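Diaminopimelate decarboxylase (Phaeodactylum tricornutum, PDB 7JPJ) probably catalyses the pyridoxal-phosphate-dependent decarboxylation of diaminopimelate to lysine, working as a dimer. Local coordinates at residues Ala43-Pro48 with Lys74-Asp79; Tyr57-Cys62 with Val86-Asp91; Asn98-Thr103 with Glu277-Thr282; Gln215-Ser220 with Met233-Gly238. All blocks are in the same frame, centred on the assembly; numbering follows the deposited sequence.

Contact 1. Residues Ala43-Pro48 with Lys74-Asp79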
loop_
_atom_site.group_PDB
_atom_site.type_symbol
_atom_site.label_atom_id
_atom_site.label_comp_id
_atom_site.label_asym_id
_atom_site.label_seq_id
_atom_site.Cartn_x
_atom_site.Cartn_y
_atom_site.Cartn_z
ATOM N N ALA A 43 -16.789 12.986 -21.874
ATOM C CA ALA A 43 -15.809 12.510 -22.843
ATOM C C ALA A 43 -15.935 11.011 -23.080
ATOM O O ALA A 43 -15.683 10.538 -24.193
ATOM C CB ALA A 43 -14.396 12.857 -22.377
ATOM N N CYS A 44 -16.319 10.248 -22.055
ATOM C CA CYS A 44 -16.468 8.807 -22.228
ATOM C C CYS A 44 -17.797 8.455 -22.882
ATOM O O CYS A 44 -17.853 7.563 -23.735
ATOM C CB CYS A 44 -16.330 8.096 -20.882
ATOM S SG CYS A 44 -14.684 8.218 -20.150
ATOM N N LEU A 45 -18.876 9.143 -22.501
ATOM C CA LEU A 45 -20.169 8.929 -23.141
ATOM C C LEU A 45 -20.172 9.342 -24.607
ATOM O O LEU A 45 -21.108 8.985 -25.332
ATOM C CB LEU A 45 -21.260 9.691 -22.388
ATOM C CG LEU A 45 -21.625 9.132 -21.013
ATOM C CD1 LEU A 45 -22.346 10.180 -20.181
ATOM C CD2 LEU A 45 -22.466 7.878 -21.154
ATOM N N ALA A 46 -19.154 10.078 -25.058
ATOM C CA ALA A 46 -19.007 10.470 -26.451
ATOM C C ALA A 46 -18.057 9.554 -27.216
ATOM O O ALA A 46 -17.592 9.918 -28.301
ATOM C CB ALA A 46 -18.531 11.920 -26.538
ATOM N N PHE A 47 -17.759 8.379 -26.668
ATOM C CA PHE A 47 -16.854 7.445 -27.321
ATOM C C PHE A 47 -17.460 6.968 -28.638
ATOM O O PHE A 47 -18.642 6.596 -28.672
ATOM C CB PHE A 47 -16.575 6.255 -26.403
ATOM C CG PHE A 47 -15.348 5.468 -26.773
ATOM C CD1 PHE A 47 -15.414 4.463 -27.724
ATOM C CD2 PHE A 47 -14.134 5.724 -26.157
ATOM C CE1 PHE A 47 -14.288 3.734 -28.064
ATOM C CE2 PHE A 47 -13.004 4.998 -26.489
ATOM C CZ PHE A 47 -13.083 4.001 -27.445
ATOM N N PRO A 48 -16.701 6.969 -29.733
ATOM C CA PRO A 48 -17.253 6.512 -31.015
ATOM C C PRO A 48 -17.660 5.044 -30.955
ATOM O O PRO A 48 -16.876 4.179 -30.555
ATOM C CB PRO A 48 -16.100 6.741 -31.999
ATOM C CG PRO A 48 -15.224 7.757 -31.333
ATOM C CD PRO A 48 -15.329 7.481 -29.870
ATOM N N LYS A 74 -25.438 10.055 -14.469
ATOM C CA LYS A 74 -25.000 10.280 -15.839
ATOM C C LYS A 74 -25.180 9.052 -16.723
ATOM O O LYS A 74 -24.652 9.029 -17.839
ATOM C CB LYS A 74 -23.535 10.721 -15.858
ATOM C CG LYS A 74 -23.300 12.093 -15.255
ATOM C CD LYS A 74 -23.878 13.182 -16.135
ATOM C CE LYS A 74 -22.784 13.924 -16.881
ATOM N NZ LYS A 74 -23.326 15.091 -17.642
ATOM N N ASN A 75 -25.909 8.039 -16.245
ATOM C CA ASN A 75 -26.162 6.797 -16.984
ATOM C C ASN A 75 -24.876 6.032 -17.283
ATOM O O ASN A 75 -24.763 5.365 -18.315
ATOM C CB ASN A 75 -26.943 7.061 -18.274
ATOM C CG ASN A 75 -28.312 7.642 -18.010
ATOM O OD1 ASN A 75 -28.892 7.427 -16.945
ATOM N ND2 ASN A 75 -28.838 8.391 -18.973
ATOM N N ILE A 76 -23.903 6.116 -16.379
ATOM C CA ILE A 76 -22.681 5.324 -16.449
ATOM C C ILE A 76 -22.828 4.144 -15.500
ATOM O O ILE A 76 -23.220 4.315 -14.340
ATOM C CB ILE A 76 -21.446 6.170 -16.097
ATOM C CG1 ILE A 76 -21.149 7.168 -17.215
ATOM C CG2 ILE A 76 -20.242 5.278 -15.842
ATOM C CD1 ILE A 76 -19.893 7.972 -16.988
ATOM N N HIS A 77 -22.525 2.946 -15.990
ATOM C CA HIS A 77 -22.703 1.733 -15.209
ATOM C C HIS A 77 -21.455 1.472 -14.364
ATOM O O HIS A 77 -20.544 2.301 -14.285
ATOM C CB HIS A 77 -23.046 0.567 -16.133
ATOM C CG HIS A 77 -24.381 0.700 -16.803
ATOM N ND1 HIS A 77 -25.179 -0.384 -17.098
ATOM C CD2 HIS A 77 -25.057 1.792 -17.233
ATOM C CE1 HIS A 77 -26.287 0.034 -17.684
ATOM N NE2 HIS A 77 -26.237 1.350 -17.777
ATOM N N VAL A 78 -21.397 0.310 -13.715
ATOM C CA VAL A 78 -20.341 -0.012 -12.761
ATOM C C VAL A 78 -19.708 -1.344 -13.145
ATOM O O VAL A 78 -20.418 -2.308 -13.453
ATOM C CB VAL A 78 -20.882 -0.059 -11.319
ATOM C CG1 VAL A 78 -20.020 -0.954 -10.441
ATOM C CG2 VAL A 78 -20.961 1.341 -10.736
ATOM N N ASP A 79 -18.372 -1.390 -13.133
ATOM C CA ASP A 79 -17.601 -2.622 -13.277
ATOM C C ASP A 79 -16.952 -2.936 -11.931
ATOM O O ASP A 79 -16.069 -2.201 -11.475
ATOM C CB ASP A 79 -16.550 -2.485 -14.379
ATOM C CG ASP A 79 -15.364 -3.426 -14.185
ATOM O OD1 ASP A 79 -15.576 -4.641 -13.949
ATOM O OD2 ASP A 79 -14.212 -2.945 -14.276
#
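Leu45, in the last turn of helix 34-45, faces Ile76 across a CA-CA separation of 8.0 Å, where the chain leaves helix 65-73 and turns into strand 77-80. The setting is the end of the parallel alpha/beta barrel of the pyridoxal-binding domain where strand 77-80 begins, and two kinds of backbone turn meet there. On one side Phe47 N hydrogen-bonds to Cys44 O as residues 43-48 leave their helix. On the other a Schellman motif ends helix 65-73: Asn75, at the positive phi of 62°, is its C-prime residue, with Ile76 N bonded to Phe71 O and Asn75 N to His72 O. The CB of Leu45 points toward this helix end, and Leu45 accounts for 70 of the 147 Å² buried between the segments. Its CG is anti to the carbonyl carbon (chi1 -71°), which carries the isobutyl fork out to the Lys74-Ile76 turn. The fork straddles a polar atom without bonding it: Leu45 CD1 lies 3.5 Å from Lys74 O, and Leu45 CD2 lies 4.1 Å from the same oxygen. The CB of Lys74 points back toward Leu45, while its NZ makes a weak, long ion pair with Asp42. Ile76 is the buried partner, its other neighbours being Val55 of strand 53-58 and Leu284 of helix 282-285. Cys44 points the same way but stops short of Ile76, packing instead on Leu252, Pro280 and Leu284. The hydrophobic join between the segments is a single branch-to-branch contact, Leu45 CD2 against Ile76 CG1 at 4.2 Å.

Contact 2. Residues Tyr57-Cys62 with Val86-Asp91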
loop_
_atom_site.group_PDB
_atom_site.type_symbol
_atom_site.label_atom_id
_atom_site.label_comp_id
_atom_site.label_asym_id
_atom_site.label_seq_id
_atom_site.Cartn_x
_atom_site.Cartn_y
_atom_site.Cartn_z
ATOM N N TYR A 57 -17.949 2.304 -14.965
ATOM C CA TYR A 57 -16.932 2.866 -14.086
ATOM C C TYR A 57 -16.265 1.742 -13.302
ATOM O O TYR A 57 -16.943 0.975 -12.611
ATOM C CB TYR A 57 -17.544 3.894 -13.136
ATOM C CG TYR A 57 -16.599 4.374 -12.053
ATOM C CD1 TYR A 57 -15.280 4.707 -12.345
ATOM C CD2 TYR A 57 -17.028 4.507 -10.740
ATOM C CE1 TYR A 57 -14.416 5.147 -11.359
ATOM C CE2 TYR A 57 -16.173 4.951 -9.749
ATOM C CZ TYR A 57 -14.869 5.268 -10.063
ATOM O OH TYR A 57 -14.015 5.707 -9.077
ATOM N N ALA A 58 -14.944 1.643 -13.416
ATOM C CA ALA A 58 -14.157 0.686 -12.639
ATOM C C ALA A 58 -13.989 1.253 -11.234
ATOM O O ALA A 58 -13.008 1.930 -10.927
ATOM C CB ALA A 58 -12.811 0.429 -13.306
ATOM N N MET A 59 -14.960 0.961 -10.363
ATOM C CA MET A 59 -15.030 1.623 -9.063
ATOM C C MET A 59 -13.827 1.335 -8.177
ATOM O O MET A 59 -13.652 2.025 -7.165
ATOM C CB MET A 59 -16.300 1.212 -8.317
ATOM C CG MET A 59 -16.432 -0.284 -8.096
ATOM S SD MET A 59 -17.967 -0.721 -7.260
ATOM C CE MET A 59 -17.732 0.093 -5.684
ATOM N N LYS A 60 -13.006 0.338 -8.521
ATOM C CA LYS A 60 -11.801 0.058 -7.746
ATOM C C LYS A 60 -10.855 1.250 -7.700
ATOM O O LYS A 60 -9.984 1.304 -6.826
ATOM C CB LYS A 60 -11.074 -1.159 -8.322
ATOM C CG LYS A 60 -10.329 -0.878 -9.619
ATOM C CD LYS A 60 -10.003 -2.162 -10.365
ATOM C CE LYS A 60 -9.305 -1.875 -11.683
ATOM N NZ LYS A 60 -9.217 -3.086 -12.541
ATOM N N ALA A 61 -11.007 2.207 -8.618
ATOM C CA ALA A 61 -10.146 3.381 -8.633
ATOM C C ALA A 61 -10.543 4.397 -7.569
ATOM O O ALA A 61 -9.678 5.116 -7.057
ATOM C CB ALA A 61 -10.173 4.027 -10.019
ATOM N N CYS A 62 -11.833 4.471 -7.228
ATOM C CA CYS A 62 -12.346 5.359 -6.189
ATOM C C CYS A 62 -13.782 4.985 -5.838
ATOM O O CYS A 62 -14.714 5.323 -6.581
ATOM C CB CYS A 62 -12.283 6.820 -6.632
ATOM S SG CYS A 62 -12.630 7.975 -5.286
ATOM N N VAL A 86 -19.608 -5.247 -5.490
ATOM C CA VAL A 86 -20.987 -5.399 -5.944
ATOM C C VAL A 86 -21.948 -4.977 -4.842
ATOM O O VAL A 86 -22.854 -4.164 -5.060
ATOM C CB VAL A 86 -21.254 -6.847 -6.393
ATOM C CG1 VAL A 86 -22.696 -7.000 -6.849
ATOM C CG2 VAL A 86 -20.293 -7.253 -7.494
ATOM N N ARG A 87 -21.756 -5.518 -3.636
ATOM C CA ARG A 87 -22.616 -5.157 -2.514
ATOM C C ARG A 87 -22.426 -3.703 -2.107
ATOM O O ARG A 87 -23.357 -3.079 -1.586
ATOM C CB ARG A 87 -22.343 -6.084 -1.329
ATOM C CG ARG A 87 -22.877 -7.500 -1.495
ATOM C CD ARG A 87 -23.404 -8.051 -0.174
ATOM N NE ARG A 87 -23.877 -9.428 -0.290
ATOM C CZ ARG A 87 -25.146 -9.770 -0.507
ATOM N NH1 ARG A 87 -26.077 -8.833 -0.635
ATOM N NH2 ARG A 87 -25.485 -11.051 -0.594
ATOM N N ARG A 88 -21.235 -3.147 -2.334
ATOM C CA ARG A 88 -20.994 -1.746 -2.004
ATOM C C ARG A 88 -21.737 -0.820 -2.962
ATOM O O ARG A 88 -22.378 0.148 -2.535
ATOM C CB ARG A 88 -19.491 -1.462 -2.024
ATOM C CG ARG A 88 -19.087 -0.111 -1.461
ATOM C CD ARG A 88 -17.571 0.007 -1.372
ATOM N NE ARG A 88 -17.150 1.242 -0.716
ATOM C CZ ARG A 88 -15.891 1.529 -0.398
ATOM N NH1 ARG A 88 -14.922 0.667 -0.671
ATOM N NH2 ARG A 88 -15.600 2.677 0.195
ATOM N N ALA A 89 -21.665 -1.106 -4.267
ATOM C CA ALA A 89 -22.334 -0.261 -5.250
ATOM C C ALA A 89 -23.840 -0.272 -5.064
ATOM O O ALA A 89 -24.503 0.747 -5.293
ATOM C CB ALA A 89 -21.978 -0.708 -6.668
ATOM N N MET A 90 -24.401 -1.408 -4.650
ATOM C CA MET A 90 -25.839 -1.469 -4.431
ATOM C C MET A 90 -26.249 -0.655 -3.213
ATOM O O MET A 90 -27.394 -0.197 -3.133
ATOM C CB MET A 90 -26.284 -2.923 -4.294
ATOM C CG MET A 90 -26.308 -3.663 -5.619
ATOM S SD MET A 90 -27.027 -5.308 -5.506
ATOM C CE MET A 90 -25.981 -6.037 -4.245
ATOM N N ASP A 91 -25.330 -0.454 -2.263
ATOM C CA ASP A 91 -25.624 0.410 -1.125
ATOM C C ASP A 91 -25.725 1.871 -1.542
ATOM O O ASP A 91 -26.475 2.638 -0.928
ATOM C CB ASP A 91 -24.559 0.237 -0.044
ATOM C CG ASP A 91 -24.863 -0.917 0.891
ATOM O OD1 ASP A 91 -26.040 -1.335 0.949
ATOM O OD2 ASP A 91 -23.930 -1.408 1.568
#
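Met59, the first residue of the 3-10 segment that follows strand 53-58, reaches to Arg88 and Ala89 on helix 83-91, spanning 8.5 Å between its CA and that of Ala89. The contact lies in the strand-to-helix layer outside the barrel sheet of the pyridoxal-binding domain, just beside Lys60, the predicted cofactor-bearing lysine, which carries no cofactor here. Ala58 is the centre of an inverse gamma turn that bends the chain ahead of the 3-10 segment, residues 59-61. Met59 CA sits over one face of the Tyr57 ring, 3.6 Å above its plane and offset toward the rim. From there CB is 4.0 Å from Tyr57 CE2. CG lies between the backbone N and the carbonyl carbon (chi1 58°), and the extended step to SD then carries the chain away from the tyrosine toward the helix. SD meets two apolar groups: Ala89 CB at 4.1 Å, across the contact, and Val78 CG1 on the adjacent strand. A bend at the last torsion (chi3 -64°) turns CE along the helix to Arg88, 4.3 Å from its CD. That methylene belongs to the aliphatic part of an arginine whose guanidinium goes to the second subunit, with a hydrogen bond to Ser406 and a salt bridge to Glu437 there. The methionine tip therefore packs against the stem of a dimer-interface residue. Behind it, Leu68 touches both Met59 and Ala89, and Phe71 meets Tyr57 edge-to-face. The tyrosine hydroxyl ties off the 3-10 segment: Tyr57 OH donates to Cys62 O at a C=O...donor angle of 114°, tilted from the carbonyl plane.

Contact 3. Residues Asn98-Thr103 with Glu277-Thr282. With SO4 (sulfate ion), chain D.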
loop_
_atom_site.group_PDB
_atom_site.type_symbol
_atom_site.label_atom_id
_atom_site.label_comp_id
_atom_site.label_asym_id
_atom_site.label_seq_id
_atom_site.Cartn_x
_atom_site.Cartn_y
_atom_site.Cartn_z
ATOM N N ASN A 98 -27.002 -2.779 -13.537
ATOM C CA ASN A 98 -25.962 -1.873 -14.002
ATOM C C ASN A 98 -24.571 -2.291 -13.544
ATOM O O ASN A 98 -23.600 -1.593 -13.855
ATOM C CB ASN A 98 -26.246 -0.443 -13.530
ATOM C CG ASN A 98 -27.482 0.153 -14.175
ATOM O OD1 ASN A 98 -28.357 -0.567 -14.661
ATOM N ND2 ASN A 98 -27.557 1.478 -14.187
ATOM N N ILE A 99 -24.450 -3.401 -12.824
ATOM C CA ILE A 99 -23.174 -3.879 -12.309
ATOM C C ILE A 99 -22.778 -5.131 -13.076
ATOM O O ILE A 99 -23.608 -6.021 -13.295
ATOM C CB ILE A 99 -23.246 -4.164 -10.798
ATOM C CG1 ILE A 99 -23.845 -2.968 -10.055
ATOM C CG2 ILE A 99 -21.867 -4.503 -10.254
ATOM C CD1 ILE A 99 -24.045 -3.207 -8.572
ATOM N N SER A 100 -21.515 -5.194 -13.489
ATOM C CA SER A 100 -20.915 -6.407 -14.024
ATOM C C SER A 100 -19.738 -6.796 -13.139
ATOM O O SER A 100 -18.998 -5.931 -12.662
ATOM C CB SER A 100 -20.460 -6.221 -15.477
ATOM O OG SER A 100 -19.300 -5.413 -15.555
ATOM N N LEU A 101 -19.571 -8.098 -12.914
ATOM C CA LEU A 101 -18.576 -8.616 -11.976
ATOM C C LEU A 101 -17.473 -9.341 -12.741
ATOM O O LEU A 101 -17.717 -10.382 -13.362
ATOM C CB LEU A 101 -19.229 -9.544 -10.954
ATOM C CG LEU A 101 -18.295 -10.350 -10.050
ATOM C CD1 LEU A 101 -17.412 -9.433 -9.215
ATOM C CD2 LEU A 101 -19.095 -11.287 -9.158
ATOM N N SER A 102 -16.264 -8.787 -12.691
ATOM C CA SER A 102 -15.061 -9.421 -13.222
ATOM C C SER A 102 -14.040 -9.462 -12.093
ATOM O O SER A 102 -13.469 -8.427 -11.733
ATOM C CB SER A 102 -14.513 -8.664 -14.431
ATOM O OG SER A 102 -15.560 -8.114 -15.213
ATOM N N THR A 103 -13.813 -10.649 -11.533
ATOM C CA THR A 103 -13.044 -10.774 -10.306
ATOM C C THR A 103 -12.050 -11.921 -10.423
ATOM O O THR A 103 -12.262 -12.879 -11.170
ATOM C CB THR A 103 -13.970 -10.997 -9.096
ATOM O OG1 THR A 103 -13.190 -11.103 -7.900
ATOM C CG2 THR A 103 -14.800 -12.262 -9.273
ATOM N N GLU A 277 -18.711 -2.025 -24.958
ATOM C CA GLU A 277 -18.563 -1.603 -23.574
ATOM C C GLU A 277 -17.128 -1.173 -23.322
ATOM O O GLU A 277 -16.190 -1.755 -23.872
ATOM C CB GLU A 277 -18.934 -2.716 -22.597
ATOM C CG GLU A 277 -20.403 -3.073 -22.593
ATOM C CD GLU A 277 -20.737 -4.094 -21.528
ATOM O OE1 GLU A 277 -19.809 -4.549 -20.825
ATOM O OE2 GLU A 277 -21.932 -4.432 -21.376
ATOM N N ILE A 278 -16.968 -0.151 -22.486
ATOM C CA ILE A 278 -15.661 0.322 -22.055
ATOM C C ILE A 278 -15.673 0.433 -20.537
ATOM O O ILE A 278 -16.692 0.769 -19.927
ATOM C CB ILE A 278 -15.288 1.673 -22.709
ATOM C CG1 ILE A 278 -16.294 2.763 -22.330
ATOM C CG2 ILE A 278 -15.206 1.523 -24.220
ATOM C CD1 ILE A 278 -15.939 4.128 -22.876
ATOM N N GLU A 279 -14.532 0.134 -19.923
ATOM C CA GLU A 279 -14.408 0.074 -18.468
ATOM C C GLU A 279 -13.306 1.005 -17.972
ATOM O O GLU A 279 -12.310 0.550 -17.399
ATOM C CB GLU A 279 -14.143 -1.361 -18.019
ATOM C CG GLU A 279 -15.395 -2.197 -17.780
ATOM C CD GLU A 279 -15.080 -3.658 -17.470
ATOM O OE1 GLU A 279 -15.934 -4.534 -17.743
ATOM O OE2 GLU A 279 -13.971 -3.932 -16.957
ATOM N N PRO A 280 -13.459 2.320 -18.158
ATOM C CA PRO A 280 -12.403 3.244 -17.724
ATOM C C PRO A 280 -12.441 3.451 -16.216
ATOM O O PRO A 280 -13.508 3.630 -15.624
ATOM C CB PRO A 280 -12.736 4.539 -18.472
ATOM C CG PRO A 280 -14.204 4.497 -18.622
ATOM C CD PRO A 280 -14.578 3.042 -18.789
ATOM N N GLY A 281 -11.266 3.412 -15.598
ATOM C CA GLY A 281 -11.141 3.742 -14.195
ATOM C C GLY A 281 -10.361 5.027 -14.009
ATOM O O GLY A 281 -10.896 6.030 -13.525
ATOM N N THR A 282 -9.087 4.999 -14.408
ATOM C CA THR A 282 -8.247 6.188 -14.334
ATOM C C THR A 282 -8.862 7.351 -15.107
ATOM O O THR A 282 -8.969 8.467 -14.588
ATOM C CB THR A 282 -6.852 5.861 -14.869
ATOM O OG1 THR A 282 -6.296 4.772 -14.122
ATOM C CG2 THR A 282 -5.936 7.068 -14.759
HETATM S S SO4 D . -7.790 1.725 -15.632
HETATM O O1 SO4 D . -6.589 2.551 -15.724
HETATM O O2 SO4 D . -8.700 2.071 -16.723
HETATM O O3 SO4 D . -8.454 1.958 -14.354
HETATM O O4 SO4 D . -7.414 0.317 -15.722
#
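Ser100 and Ser102 both turn their CB atoms toward Glu279, and the hydroxyls come near its carboxylate without bonding it: Ser100 OG is 4.1 Å from Glu279 OE1, and Ser102 OG is 4.4 Å from that same oxygen. Only 67 Å² is buried between the segments, so this is a loose polar meeting, with the CA atoms of Ser100 and Glu279 10.2 Å apart. What holds the carboxylate comes from other strands. Asn234 ND2 is the main partner of OE1, modelled too close for the details of that hydrogen bond to be trusted, and a weak hydrogen bond links His201 NE2 and OE2. Ser102 OG in turn has a weak bond with Asn121, and Glu277 is tied to Arg56 by a salt bridge. The two segments are not neighbours in the parallel sheet: strands 53-58 and 77-80 lie between them, so the contact spans the inside of the barrel near the mouth where the cofactor binds in this fold. The side chain of Glu279 is about 7 Å from that of Lys60, a position consistent with the glutamate that faces the pyridine nitrogen in related fold-type III decarboxylases. Past Pro280 the chain wraps a sulfate, which probably marks the cofactor phosphate site. Gly281 N donates to sulfate O2 at 3.1 Å and 161°, and Thr282 N to sulfate O3 at 3.1 Å and 144°. Because Thr282 OG1 stands beside its own backbone N (chi1 -57°), the hydroxyl reaches the same ion, bonding sulfate O1 at 2.8 Å. These donors lie at the start of helix 282-285, whose amino end would favour an anion. Tyr395 OH also bonds the ion, and D-lysine touches Thr282.

Contact 4. Residues Gln215-Ser220 with Met233-Gly238. With SO4 (sulfate ion), chain D.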
loop_
_atom_site.group_PDB
_atom_site.type_symbol
_atom_site.label_atom_id
_atom_site.label_comp_id
_atom_site.label_asym_id
_atom_site.label_seq_id
_atom_site.Cartn_x
_atom_site.Cartn_y
_atom_site.Cartn_z
ATOM N N GLN A 215 -6.286 -2.887 -33.497
ATOM C CA GLN A 215 -5.838 -4.272 -33.401
ATOM C C GLN A 215 -6.346 -4.940 -32.133
ATOM O O GLN A 215 -6.612 -6.147 -32.134
ATOM C CB GLN A 215 -4.314 -4.343 -33.460
ATOM C CG GLN A 215 -3.770 -4.497 -34.862
ATOM C CD GLN A 215 -2.324 -4.071 -34.969
ATOM O OE1 GLN A 215 -2.022 -2.908 -35.247
ATOM N NE2 GLN A 215 -1.416 -5.015 -34.747
ATOM N N VAL A 216 -6.480 -4.178 -31.046
ATOM C CA VAL A 216 -7.094 -4.710 -29.833
ATOM C C VAL A 216 -8.519 -5.165 -30.122
ATOM O O VAL A 216 -8.935 -6.260 -29.726
ATOM C CB VAL A 216 -7.051 -3.658 -28.708
ATOM C CG1 VAL A 216 -8.080 -3.975 -27.634
ATOM C CG2 VAL A 216 -5.655 -3.576 -28.107
ATOM N N ALA A 217 -9.282 -4.336 -30.839
ATOM C CA ALA A 217 -10.679 -4.658 -31.114
ATOM C C ALA A 217 -10.799 -5.846 -32.062
ATOM O O ALA A 217 -11.602 -6.756 -31.830
ATOM C CB ALA A 217 -11.398 -3.437 -31.686
ATOM N N THR A 218 -10.009 -5.854 -33.138
ATOM C CA THR A 218 -10.108 -6.926 -34.124
ATOM C C THR A 218 -9.845 -8.287 -33.492
ATOM O O THR A 218 -10.553 -9.260 -33.778
ATOM C CB THR A 218 -9.133 -6.675 -35.275
ATOM O OG1 THR A 218 -9.558 -5.528 -36.022
ATOM C CG2 THR A 218 -9.070 -7.885 -36.200
ATOM N N LYS A 219 -8.844 -8.371 -32.615
ATOM C CA LYS A 219 -8.492 -9.658 -32.023
ATOM C C LYS A 219 -9.567 -10.138 -31.053
ATOM O O LYS A 219 -9.916 -11.324 -31.042
ATOM C CB LYS A 219 -7.134 -9.559 -31.326
ATOM C CG LYS A 219 -6.712 -10.832 -30.618
ATOM C CD LYS A 219 -5.271 -11.186 -30.946
ATOM C CE LYS A 219 -5.048 -12.690 -30.869
ATOM N NZ LYS A 219 -4.759 -13.282 -32.209
ATOM N N SER A 220 -10.106 -9.233 -30.236
ATOM C CA SER A 220 -11.140 -9.624 -29.284
ATOM C C SER A 220 -12.443 -9.985 -29.985
ATOM O O SER A 220 -13.170 -10.870 -29.519
ATOM C CB SER A 220 -11.374 -8.500 -28.279
ATOM O OG SER A 220 -10.141 -8.046 -27.752
ATOM N N MET A 233 -19.585 -6.709 -26.623
ATOM C CA MET A 233 -18.132 -6.807 -26.541
ATOM C C MET A 233 -17.625 -5.764 -25.553
ATOM O O MET A 233 -17.808 -4.561 -25.768
ATOM C CB MET A 233 -17.496 -6.608 -27.919
ATOM C CG MET A 233 -15.981 -6.455 -27.908
ATOM S SD MET A 233 -15.098 -8.023 -28.003
ATOM C CE MET A 233 -14.661 -8.283 -26.286
ATOM N N ASN A 234 -16.997 -6.227 -24.470
ATOM C CA ASN A 234 -16.431 -5.362 -23.437
ATOM C C ASN A 234 -14.922 -5.270 -23.657
ATOM O O ASN A 234 -14.196 -6.246 -23.438
ATOM C CB ASN A 234 -16.760 -5.908 -22.048
ATOM C CG ASN A 234 -16.362 -4.960 -20.920
ATOM O OD1 ASN A 234 -15.464 -4.131 -21.062
ATOM N ND2 ASN A 234 -17.031 -5.098 -19.782
ATOM N N LEU A 235 -14.453 -4.093 -24.076
ATOM C CA LEU A 235 -13.046 -3.868 -24.393
ATOM C C LEU A 235 -12.216 -3.420 -23.197
ATOM O O LEU A 235 -11.012 -3.192 -23.352
ATOM C CB LEU A 235 -12.917 -2.831 -25.511
ATOM C CG LEU A 235 -13.428 -3.263 -26.885
ATOM C CD1 LEU A 235 -13.216 -2.156 -27.911
ATOM C CD2 LEU A 235 -12.749 -4.551 -27.325
ATOM N N GLY A 236 -12.824 -3.278 -22.020
ATOM C CA GLY A 236 -12.075 -2.956 -20.820
ATOM C C GLY A 236 -11.678 -1.491 -20.736
ATOM O O GLY A 236 -12.247 -0.611 -21.390
ATOM N N GLY A 237 -10.673 -1.235 -19.903
ATOM C CA GLY A 237 -10.152 0.107 -19.734
ATOM C C GLY A 237 -8.716 0.255 -20.196
ATOM O O GLY A 237 -8.311 -0.352 -21.194
ATOM N N GLY A 238 -7.937 1.066 -19.482
ATOM C CA GLY A 238 -6.539 1.273 -19.794
ATOM C C GLY A 238 -6.213 2.574 -20.496
ATOM O O GLY A 238 -5.036 2.812 -20.797
HETATM S S SO4 D . -7.790 1.725 -15.632
HETATM O O1 SO4 D . -6.589 2.551 -15.724
HETATM O O2 SO4 D . -8.700 2.071 -16.723
HETATM O O3 SO4 D . -8.454 1.958 -14.354
HETATM O O4 SO4 D . -7.414 0.317 -15.722
#
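Val216 O is gripped twice by Ser220, the residue that packs on Met233: Ser220 N bonds it at 3.2 Å and Ser220 OG at 2.9 Å, from opposite faces of the carbonyl plane. The hydroxyl is thereby folded back on its own helix, with a further weak bond to Thr202, while CB and the backbone O face the thioether. Ser220 CB lies 3.8 Å from Met233 SD, and Met233 CE follows at 3.9 Å, the thioether being bent at chi2 and chi3 to lie against the helix. Leu235 adds the second patch, its CD1 4.4 Å from Ala217 CB and its CD2 near Ser220 CB. Beyond Leu235 the chain turns sharply. An Asx turn, Gly236 N to Asn234 OD1 at 2.9 Å, begins the Gly236-Gly238 run. Gly236 adopts a positive phi of 77°, and Gly238 N donates to sulfate O2 at 3.0 Å and 159°. Helix 210-222 thus packs back on the strand that follows it, in the beta-alpha-beta unit of strand 196-201, helix 210-222 and strand 232-234, while helix 252-270 flanks both through Ala262 on Ala217 and Val259 on Leu235.

Overall arrangement
All four contacts reach one parallel barrel sheet. Contacts 1 and 2 interleave along the chain, their centres 15 Å apart and joined by the pairing of strands 53-58 and 77-80. Contact 3 opens later in the chain and closes the longest loop, within which contact 4 is nested; their centres are 13 Å apart, and strands 232-234 and 275-278 are neighbours. Contact 3 lies closest to contact 2, at 9 Å, and 11 Å from contact 1. Contacts 2 and 4, 22 Å apart, do not touch. Contacts 1, 2 and 4 join helices to strand ends or nearby turns, whereas contact 3 crosses the interior; contacts 3 and 4 share the sulfate at the probable phosphate site.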